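Local coordinates for fibrinogen binding protein (Staphylococcus aureus subsp. aureus Mu50, PDB 3DOA) that is thought to bind fibrinogen and probably acts in ribosome-associated quality control, as its NFACT relatives do, at residues Lys168-Asp173 with Gln197-Ser202; Asp4-Lys9 with Ile93-Arg98. All blocks are in the same frame, centred on the assembly; numbering follows the deposited sequence. Where two conformers were deposited one is given.

Interaction 1: Lys168-Asp173 with Gln197-Ser202; sequences KINPYD and QFEGFS
Glu199 turns CG away from its own backbone N (chi1 174°) and runs on extended, which brings its carboxylate beside the amide of Asn170; Lys168 is bent along its chain, and its CD comes to lie against the Phe198 carbonyl. The backbones beside them form a single bridge of parallel type, Ile169 with Phe198. Segment 197-202 links helix 190-197 to helix 203-210 through a type II turn from Phe198 to Phe201, an arrangement consistent with the helix-two-turn-helix relatives of the family.

The bridge rests on two hydrogen bonds that use both polar backbone atoms of Ile169. Its N gives to Gln197 O at 2.8 Å, and its O receives from Glu199 N at 2.7 Å, the latter nearly straight at 175°. As both bonds flank Phe198, the pattern is that of parallel pairing, although no strand continues from it. Lys168 CD rests 3.5 Å from Phe198 O, and its NZ makes a weak hydrogen bond to Leu195 O of helix 190-197.

Apolar contacts lie beyond the bridge. Pro171 offers CA to Phe198 CD1 at 3.9 Å and CB to Phe201 CZ at 3.8 Å, the proline and Phe201 side chains running antiparallel alongside one another. Phe225 and Met229 of helix 220-232 touch both Pro171 and Phe201, so the cluster joins this loop pair to the helical part of the fold.

The Asn170 amide and Glu199 carboxylate planes stand 87° apart, with ND2 and OE1 separated by 3.7 Å, which makes this proximity rather than a bond. The other amide atom is committed locally: Asn170 OD1 accepts from Tyr172 N at 2.8 Å, closing an Asx turn.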
ATOM      1  N   LYS A 168     -10.458  13.515   1.770  1.00 69.80           N
ATOM      2  CA  LYS A 168     -10.848  12.632   2.819  1.00 65.51           C
ATOM      3  C   LYS A 168      -9.991  13.014   3.984  1.00 64.26           C
ATOM      4  O   LYS A 168      -9.157  13.873   3.862  1.00 63.98           O
ATOM      5  CB  LYS A 168     -10.559  11.210   2.409  1.00 65.08           C
ATOM      6  CG  LYS A 168     -11.402  10.715   1.293  1.00 63.18           C
ATOM      7  CD  LYS A 168     -11.683   9.260   1.458  1.00 61.15           C
ATOM      8  CE  LYS A 168     -11.842   8.571   0.159  1.00 59.96           C
ATOM      9  NZ  LYS A 168     -13.189   8.065  -0.054  1.00 54.43           N
ATOM     10  N   ILE A 169     -10.202  12.380   5.123  1.00 61.69           N
ATOM     11  CA  ILE A 169      -9.444  12.685   6.306  1.00 60.60           C
ATOM     12  C   ILE A 169      -8.596  11.509   6.682  1.00 59.72           C
ATOM     13  O   ILE A 169      -8.923  10.391   6.377  1.00 59.04           O
ATOM     14  CB  ILE A 169     -10.342  12.997   7.461  1.00 60.03           C
ATOM     15  CG1 ILE A 169     -11.137  14.242   7.168  1.00 59.71           C
ATOM     16  CG2 ILE A 169      -9.532  13.267   8.658  1.00 59.13           C
ATOM     17  CD1 ILE A 169     -12.588  14.015   7.092  1.00 60.27           C
ATOM     18  N   ASN A 170      -7.480  11.781   7.327  1.00 58.73           N
ATOM     19  CA  ASN A 170      -6.580  10.730   7.765  1.00 58.04           C
ATOM     20  C   ASN A 170      -7.112  10.223   9.135  1.00 57.38           C
ATOM     21  O   ASN A 170      -7.133  10.951  10.146  1.00 56.01           O
ATOM     22  CB  ASN A 170      -5.112  11.196   7.830  1.00 57.08           C
ATOM     23  CG  ASN A 170      -4.102  10.034   8.084  1.00 58.65           C
ATOM     24  OD1 ASN A 170      -4.330   9.102   8.872  1.00 62.59           O
ATOM     25  ND2 ASN A 170      -2.983  10.091   7.396  1.00 60.85           N
ATOM     26  N   PRO A 171      -7.561   8.962   9.153  1.00 56.90           N
ATOM     27  CA  PRO A 171      -8.062   8.414  10.350  1.00 57.10           C
ATOM     28  C   PRO A 171      -7.068   8.501  11.454  1.00 57.21           C
ATOM     29  O   PRO A 171      -7.472   8.452  12.611  1.00 59.25           O
ATOM     30  CB  PRO A 171      -8.315   6.961   9.997  1.00 56.60           C
ATOM     31  CG  PRO A 171      -7.600   6.725   8.819  1.00 57.11           C
ATOM     32  CD  PRO A 171      -7.629   7.974   8.075  1.00 57.22           C
ATOM     33  N   TYR A 172      -5.786   8.626  11.164  1.00 56.42           N
ATOM     34  CA  TYR A 172      -4.875   8.763  12.277  1.00 55.94           C
ATOM     35  C   TYR A 172      -4.875  10.157  12.843  1.00 56.09           C
ATOM     36  O   TYR A 172      -4.365  10.332  13.895  1.00 56.96           O
ATOM     37  CB  TYR A 172      -3.484   8.333  11.901  1.00 55.58           C
ATOM     38  CG  TYR A 172      -3.431   6.886  11.659  1.00 54.93           C
ATOM     39  CD1 TYR A 172      -3.390   6.004  12.740  1.00 56.22           C
ATOM     40  CD2 TYR A 172      -3.448   6.369  10.375  1.00 55.81           C
ATOM     41  CE1 TYR A 172      -3.390   4.643  12.573  1.00 55.35           C
ATOM     42  CE2 TYR A 172      -3.438   4.977  10.179  1.00 56.67           C
ATOM     43  CZ  TYR A 172      -3.411   4.136  11.302  1.00 56.18           C
ATOM     44  OH  TYR A 172      -3.389   2.793  11.172  1.00 55.80           O
ATOM     45  N   ASP A 173      -5.458  11.150  12.179  1.00 56.70           N
ATOM     46  CA  ASP A 173      -5.350  12.553  12.646  1.00 56.94           C
ATOM     47  C   ASP A 173      -6.576  13.014  13.420  1.00 57.10           C
ATOM     48  O   ASP A 173      -6.800  14.197  13.657  1.00 56.92           O
ATOM     49  CB  ASP A 173      -5.146  13.474  11.449  1.00 57.07           C
ATOM     50  CG  ASP A 173      -3.797  13.232  10.728  1.00 59.70           C
ATOM     51  OD1 ASP A 173      -2.829  12.579  11.250  1.00 60.73           O
ATOM     52  OD2 ASP A 173      -3.704  13.727   9.583  1.00 64.57           O
ATOM     53  N   GLN A 197     -15.416   8.955   4.071  1.00 59.58           N
ATOM     54  CA  GLN A 197     -14.793  10.162   4.636  1.00 60.35           C
ATOM     55  C   GLN A 197     -13.358   9.996   5.014  1.00 61.19           C
ATOM     56  O   GLN A 197     -12.663  10.998   5.277  1.00 61.90           O
ATOM     57  CB  GLN A 197     -15.536  10.665   5.871  1.00 61.18           C
ATOM     58  CG  GLN A 197     -16.332  11.947   5.601  1.00 63.47           C
ATOM     59  CD  GLN A 197     -17.827  11.654   5.498  1.00 65.44           C
ATOM     60  OE1 GLN A 197     -18.658  12.505   5.814  1.00 65.09           O
ATOM     61  NE2 GLN A 197     -18.172  10.423   5.100  1.00 66.60           N
ATOM     62  N   PHE A 198     -12.912   8.748   5.055  1.00 61.74           N
ATOM     63  CA  PHE A 198     -11.624   8.425   5.641  1.00 62.50           C
ATOM     64  C   PHE A 198     -10.676   7.797   4.649  1.00 62.01           C
ATOM     65  O   PHE A 198     -11.016   6.848   3.943  1.00 60.95           O
ATOM     66  CB  PHE A 198     -11.860   7.603   6.923  1.00 63.24           C
ATOM     67  CG  PHE A 198     -12.438   8.438   8.016  1.00 63.23           C
ATOM     68  CD1 PHE A 198     -11.613   9.210   8.824  1.00 64.85           C
ATOM     69  CD2 PHE A 198     -13.800   8.585   8.145  1.00 64.94           C
ATOM     70  CE1 PHE A 198     -12.139  10.063   9.835  1.00 64.76           C
ATOM     71  CE2 PHE A 198     -14.351   9.438   9.152  1.00 65.67           C
ATOM     72  CZ  PHE A 198     -13.507  10.168   9.998  1.00 65.71           C
ATOM     73  N   GLU A 199      -9.506   8.422   4.558  1.00 63.23           N
ATOM     74  CA  GLU A 199      -8.443   8.075   3.568  1.00 63.40           C
ATOM     75  C   GLU A 199      -7.927   6.691   3.852  1.00 61.53           C
ATOM     76  O   GLU A 199      -7.611   6.312   4.987  1.00 60.87           O
ATOM     77  CB  GLU A 199      -7.276   9.128   3.604  1.00 64.68           C
ATOM     78  CG  GLU A 199      -5.972   8.844   2.711  1.00 65.60           C
ATOM     79  CD  GLU A 199      -4.771   9.878   2.885  1.00 67.04           C
ATOM     80  OE1 GLU A 199      -4.523  10.449   4.010  1.00 68.38           O
ATOM     81  OE2 GLU A 199      -4.051  10.087   1.845  1.00 72.60           O
ATOM     82  N   GLY A 200      -7.853   5.907   2.816  1.00 60.14           N
ATOM     83  CA  GLY A 200      -7.317   4.574   2.986  1.00 59.79           C
ATOM     84  C   GLY A 200      -8.164   3.520   3.666  1.00 59.49           C
ATOM     85  O   GLY A 200      -7.674   2.418   3.914  1.00 60.69           O
ATOM     86  N   PHE A 201      -9.423   3.815   3.950  1.00 58.81           N
ATOM     87  CA  PHE A 201     -10.334   2.797   4.481  1.00 58.07           C
ATOM     88  C   PHE A 201     -10.840   1.828   3.415  1.00 57.71           C
ATOM     89  O   PHE A 201     -10.767   2.112   2.222  1.00 58.91           O
ATOM     90  CB  PHE A 201     -11.520   3.456   5.178  1.00 57.64           C
ATOM     91  CG  PHE A 201     -11.292   3.756   6.647  1.00 57.73           C
ATOM     92  CD1 PHE A 201     -10.102   3.389   7.305  1.00 56.03           C
ATOM     93  CD2 PHE A 201     -12.315   4.341   7.390  1.00 56.26           C
ATOM     94  CE1 PHE A 201      -9.932   3.640   8.655  1.00 55.74           C
ATOM     95  CE2 PHE A 201     -12.138   4.590   8.725  1.00 55.47           C
ATOM     96  CZ  PHE A 201     -10.942   4.236   9.355  1.00 56.16           C
ATOM     97  N   SER A 202     -11.296   0.669   3.873  1.00 57.12           N
ATOM     98  CA  SER A 202     -11.924  -0.379   3.053  1.00 56.29           C
ATOM     99  C   SER A 202     -13.161  -0.906   3.784  1.00 56.32           C
ATOM    100  O   SER A 202     -13.257  -0.817   5.053  1.00 57.11           O
ATOM    101  CB  SER A 202     -11.002  -1.576   2.901  1.00 55.27           C
ATOM    102  OG  SER A 202     -10.556  -1.974   4.192  1.00 54.15           O
TER

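Interaction 2: Asp4-Lys9 with Ile93-Arg98; sequences DGLFTK and IGNDRR
Asn95 meets the first turn of helix 5-15 at the tip of a beta hairpin, where a type II' turn from Ile93 to Asp96 connects strand 86-92 to strand 98-106. Its backbone O receives a CA-H...O contact from Gly5, the Gly5 CA lying 3.2 Å from Asn95 O. The glycine leaves no side chain between helix and hairpin. With CG anti to the backbone N (chi1 -170°), Asn95 swings its amide to the Leu6 side, where Leu6 CD2 approaches OD1 at 3.7 Å, while ND2 faces Glu199 O, a probable hydrogen bond whose modelled length is too short to be trusted.

Asp96 follows, turning its side chain away from the helix. Its OD1 takes the N-H of Arg97 from above the carboxylate plane, and its O accepts from Gln92 NE2 while Thr8 CG2 sits 4.1 Å from that same O.

Arg97 then lies alongside the helix start. Its CG packs 3.7 Å from Gly5 N, and the bend at chi2 (141°) lets the guanidinium spread with one face toward Asp4, whose CA stands 3.9 Å above the plane, displaced from the middle of the group. NH1 is held by Phe201 O. Asp4 OD1 is 4.2 Å from Arg97 NH2 but far from the plane of the guanidinium, so no N-H is aimed at it; OD1 is hydrogen-bonded to Ser202 OG.

No hydrogen bond crosses between the two segments: the fit is by shape and van der Waals contact, and the Asp4 carboxylate probably contributes a modest electrostatic attraction for Arg97, without any directed N-H.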
ATOM      1  N   ASP A   4      -5.716  -2.032   1.736  1.00 60.30           N
ATOM      2  CA  ASP A   4      -5.970  -0.736   2.336  1.00 60.86           C
ATOM      3  C   ASP A   4      -4.817   0.221   2.473  1.00 60.07           C
ATOM      4  O   ASP A   4      -3.634  -0.165   2.413  1.00 60.10           O
ATOM      5  CB  ASP A   4      -6.112  -1.025   3.839  1.00 62.05           C
ATOM      6  CG  ASP A   4      -7.356  -1.562   4.176  1.00 65.80           C
ATOM      7  OD1 ASP A   4      -7.987  -2.030   3.233  1.00 77.23           O
ATOM      8  OD2 ASP A   4      -7.737  -1.503   5.348  1.00 70.98           O
ATOM      9  N   GLY A   5      -5.189   1.419   2.899  1.00 58.39           N
ATOM     10  CA  GLY A   5      -4.304   2.262   3.635  1.00 57.94           C
ATOM     11  C   GLY A   5      -3.691   1.536   4.806  1.00 58.23           C
ATOM     12  O   GLY A   5      -2.486   1.420   4.906  1.00 58.71           O
ATOM     13  N   LEU A   6      -4.510   1.019   5.710  1.00 58.52           N
ATOM     14  CA  LEU A   6      -3.970   0.451   6.950  1.00 57.75           C
ATOM     15  C   LEU A   6      -3.079  -0.766   6.708  1.00 57.30           C
ATOM     16  O   LEU A   6      -2.053  -0.943   7.372  1.00 57.23           O
ATOM     17  CB  LEU A   6      -5.098   0.155   7.932  1.00 57.89           C
ATOM     18  CG  LEU A   6      -6.090   1.307   8.168  1.00 57.71           C
ATOM     19  CD1 LEU A   6      -7.195   0.670   8.793  1.00 61.64           C
ATOM     20  CD2 LEU A   6      -5.623   2.450   9.086  1.00 58.69           C
ATOM     21  N   PHE A   7      -3.452  -1.593   5.746  1.00 56.99           N
ATOM     22  CA  PHE A   7      -2.590  -2.697   5.338  1.00 56.97           C
ATOM     23  C   PHE A   7      -1.238  -2.140   4.858  1.00 57.26           C
ATOM     24  O   PHE A   7      -0.157  -2.528   5.361  1.00 56.87           O
ATOM     25  CB  PHE A   7      -3.256  -3.503   4.239  1.00 56.68           C
ATOM     26  CG  PHE A   7      -2.601  -4.784   4.002  1.00 56.05           C
ATOM     27  CD1 PHE A   7      -2.950  -5.898   4.743  1.00 56.60           C
ATOM     28  CD2 PHE A   7      -1.584  -4.887   3.087  1.00 56.36           C
ATOM     29  CE1 PHE A   7      -2.314  -7.161   4.558  1.00 56.68           C
ATOM     30  CE2 PHE A   7      -0.943  -6.122   2.874  1.00 57.81           C
ATOM     31  CZ  PHE A   7      -1.319  -7.285   3.624  1.00 56.69           C
ATOM     32  N   THR A   8      -1.305  -1.184   3.926  1.00 57.17           N
ATOM     33  CA  THR A   8      -0.115  -0.416   3.533  1.00 57.18           C
ATOM     34  C   THR A   8       0.688   0.112   4.736  1.00 57.75           C
ATOM     35  O   THR A   8       1.915  -0.047   4.797  1.00 59.34           O
ATOM     36  CB  THR A   8      -0.501   0.755   2.665  1.00 56.83           C
ATOM     37  OG1 THR A   8      -1.147   0.259   1.494  1.00 57.39           O
ATOM     38  CG2 THR A   8       0.698   1.620   2.296  1.00 57.05           C
ATOM     39  N   LYS A   9       0.042   0.724   5.709  1.00 57.34           N
ATOM     40  CA  LYS A   9       0.819   1.217   6.830  1.00 57.48           C
ATOM     41  C   LYS A   9       1.668   0.071   7.328  1.00 57.29           C
ATOM     42  O   LYS A   9       2.844   0.265   7.598  1.00 57.39           O
ATOM     43  CB  LYS A   9      -0.063   1.813   7.961  1.00 57.50           C
ATOM     44  CG  LYS A   9       0.570   1.773   9.370  1.00 57.66           C
ATOM     45  CD  LYS A   9      -0.320   2.411  10.460  1.00 58.99           C
ATOM     46  CE  LYS A   9       0.388   3.474  11.276  1.00 61.69           C
ATOM     47  NZ  LYS A   9       1.820   3.064  11.565  1.00 65.22           N
ATOM     48  N   ILE A  93       2.283   7.718   1.828  1.00 56.35           N
ATOM     49  CA  ILE A  93       1.797   9.096   1.781  1.00 56.58           C
ATOM     50  C   ILE A  93       0.488   9.162   2.522  1.00 56.78           C
ATOM     51  O   ILE A  93      -0.519   8.634   2.086  1.00 57.12           O
ATOM     52  CB  ILE A  93       1.677   9.646   0.363  1.00 55.61           C
ATOM     53  CG1 ILE A  93       2.980   9.367  -0.410  1.00 56.40           C
ATOM     54  CG2 ILE A  93       1.460  11.107   0.410  1.00 54.62           C
ATOM     55  CD1 ILE A  93       4.346   9.646   0.316  1.00 48.92           C
ATOM     56  N   GLY A  94       0.534   9.801   3.676  1.00 57.84           N
ATOM     57  CA  GLY A  94      -0.610   9.866   4.577  1.00 58.56           C
ATOM     58  C   GLY A  94      -1.018   8.467   4.963  1.00 58.77           C
ATOM     59  O   GLY A  94      -0.156   7.563   5.192  1.00 56.82           O
ATOM     60  N   ASN A  95      -2.350   8.298   4.979  1.00 60.11           N
ATOM     61  CA  ASN A  95      -2.974   6.938   5.066  1.00 60.51           C
ATOM     62  C   ASN A  95      -3.441   6.373   3.708  1.00 60.00           C
ATOM     63  O   ASN A  95      -4.157   5.413   3.699  1.00 58.66           O
ATOM     64  CB  ASN A  95      -4.080   6.883   6.159  1.00 60.81           C
ATOM     65  CG  ASN A  95      -4.569   5.469   6.442  1.00 60.97           C
ATOM     66  OD1 ASN A  95      -3.785   4.532   6.701  1.00 59.33           O
ATOM     67  ND2 ASN A  95      -5.894   5.309   6.374  1.00 60.23           N
ATOM     68  N   ASP A  96      -2.932   6.916   2.591  1.00 60.99           N
ATOM     69  CA  ASP A  96      -3.379   6.533   1.264  1.00 61.06           C
ATOM     70  C   ASP A  96      -2.717   5.252   0.876  1.00 60.43           C
ATOM     71  O   ASP A  96      -1.899   4.756   1.612  1.00 59.12           O
ATOM     72  CB  ASP A  96      -3.156   7.615   0.203  1.00 60.77           C
ATOM     73  CG  ASP A  96      -4.009   7.359  -1.059  1.00 63.14           C
ATOM     74  OD1 ASP A  96      -4.902   6.474  -0.978  1.00 68.10           O
ATOM     75  OD2 ASP A  96      -3.817   7.972  -2.152  1.00 65.50           O
ATOM     76  N   ARG A  97      -3.161   4.686  -0.237  1.00 61.62           N
ATOM     77  CA  ARG A  97      -2.613   3.448  -0.803  1.00 64.01           C
ATOM     78  C   ARG A  97      -1.446   3.749  -1.846  1.00 63.98           C
ATOM     79  O   ARG A  97      -1.489   3.366  -3.051  1.00 62.52           O
ATOM     80  CB  ARG A  97      -3.714   2.618  -1.503  1.00 65.42           C
ATOM     81  CG  ARG A  97      -4.909   2.096  -0.701  1.00 65.65           C
ATOM     82  CD  ARG A  97      -6.214   2.231  -1.582  1.00 68.64           C
ATOM     83  NE  ARG A  97      -7.220   1.257  -1.146  1.00 74.49           N
ATOM     84  CZ  ARG A  97      -8.292   1.457  -0.323  1.00 78.19           C
ATOM     85  NH1 ARG A  97      -8.607   2.672   0.172  1.00 79.05           N
ATOM     86  NH2 ARG A  97      -9.092   0.418  -0.005  1.00 75.89           N
ATOM     87  N   ARG A  98      -0.417   4.382  -1.282  1.00 64.13           N
ATOM     88  CA  ARG A  98       0.710   4.957  -1.938  1.00 64.57           C
ATOM     89  C   ARG A  98       2.003   4.807  -1.106  1.00 64.32           C
ATOM     90  O   ARG A  98       2.090   5.209   0.073  1.00 63.18           O
ATOM     91  CB  ARG A  98       0.442   6.418  -2.144  1.00 64.62           C
ATOM     92  CG  ARG A  98      -0.422   6.659  -3.310  1.00 66.51           C
ATOM     93  CD  ARG A  98      -1.130   8.008  -3.261  1.00 67.98           C
ATOM     94  NE  ARG A  98      -0.291   9.136  -3.662  1.00 70.82           N
ATOM     95  CZ  ARG A  98      -0.319  10.338  -3.079  1.00 72.02           C
ATOM     96  NH1 ARG A  98      -1.128  10.571  -2.059  1.00 70.08           N
ATOM     97  NH2 ARG A  98       0.478  11.320  -3.516  1.00 74.67           N
TER

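Overall arrangement
Interaction 2 is the more central, its centre about 5 Å from that of the chain and most of its touching residues buried; interaction 1, about 14 Å out, is partly buried, with an exposed lysine at its border. The two share no segment, yet their centres are about 9 Å apart and they meet directly: Gly200 O takes the Gly5 N-H at 2.9 Å. Loop 197-202 thus lies against both the N-terminal helix and the hairpin tip. The chemistry differs: backbone hydrogen bonds and an aromatic-proline cluster pair the two loops of interaction 1, whereas interaction 2 joins helix to hairpin by close fit, with several of its polar groups, those of Asp4, Asn95 and Arg97, turned to residues of loop 197-202.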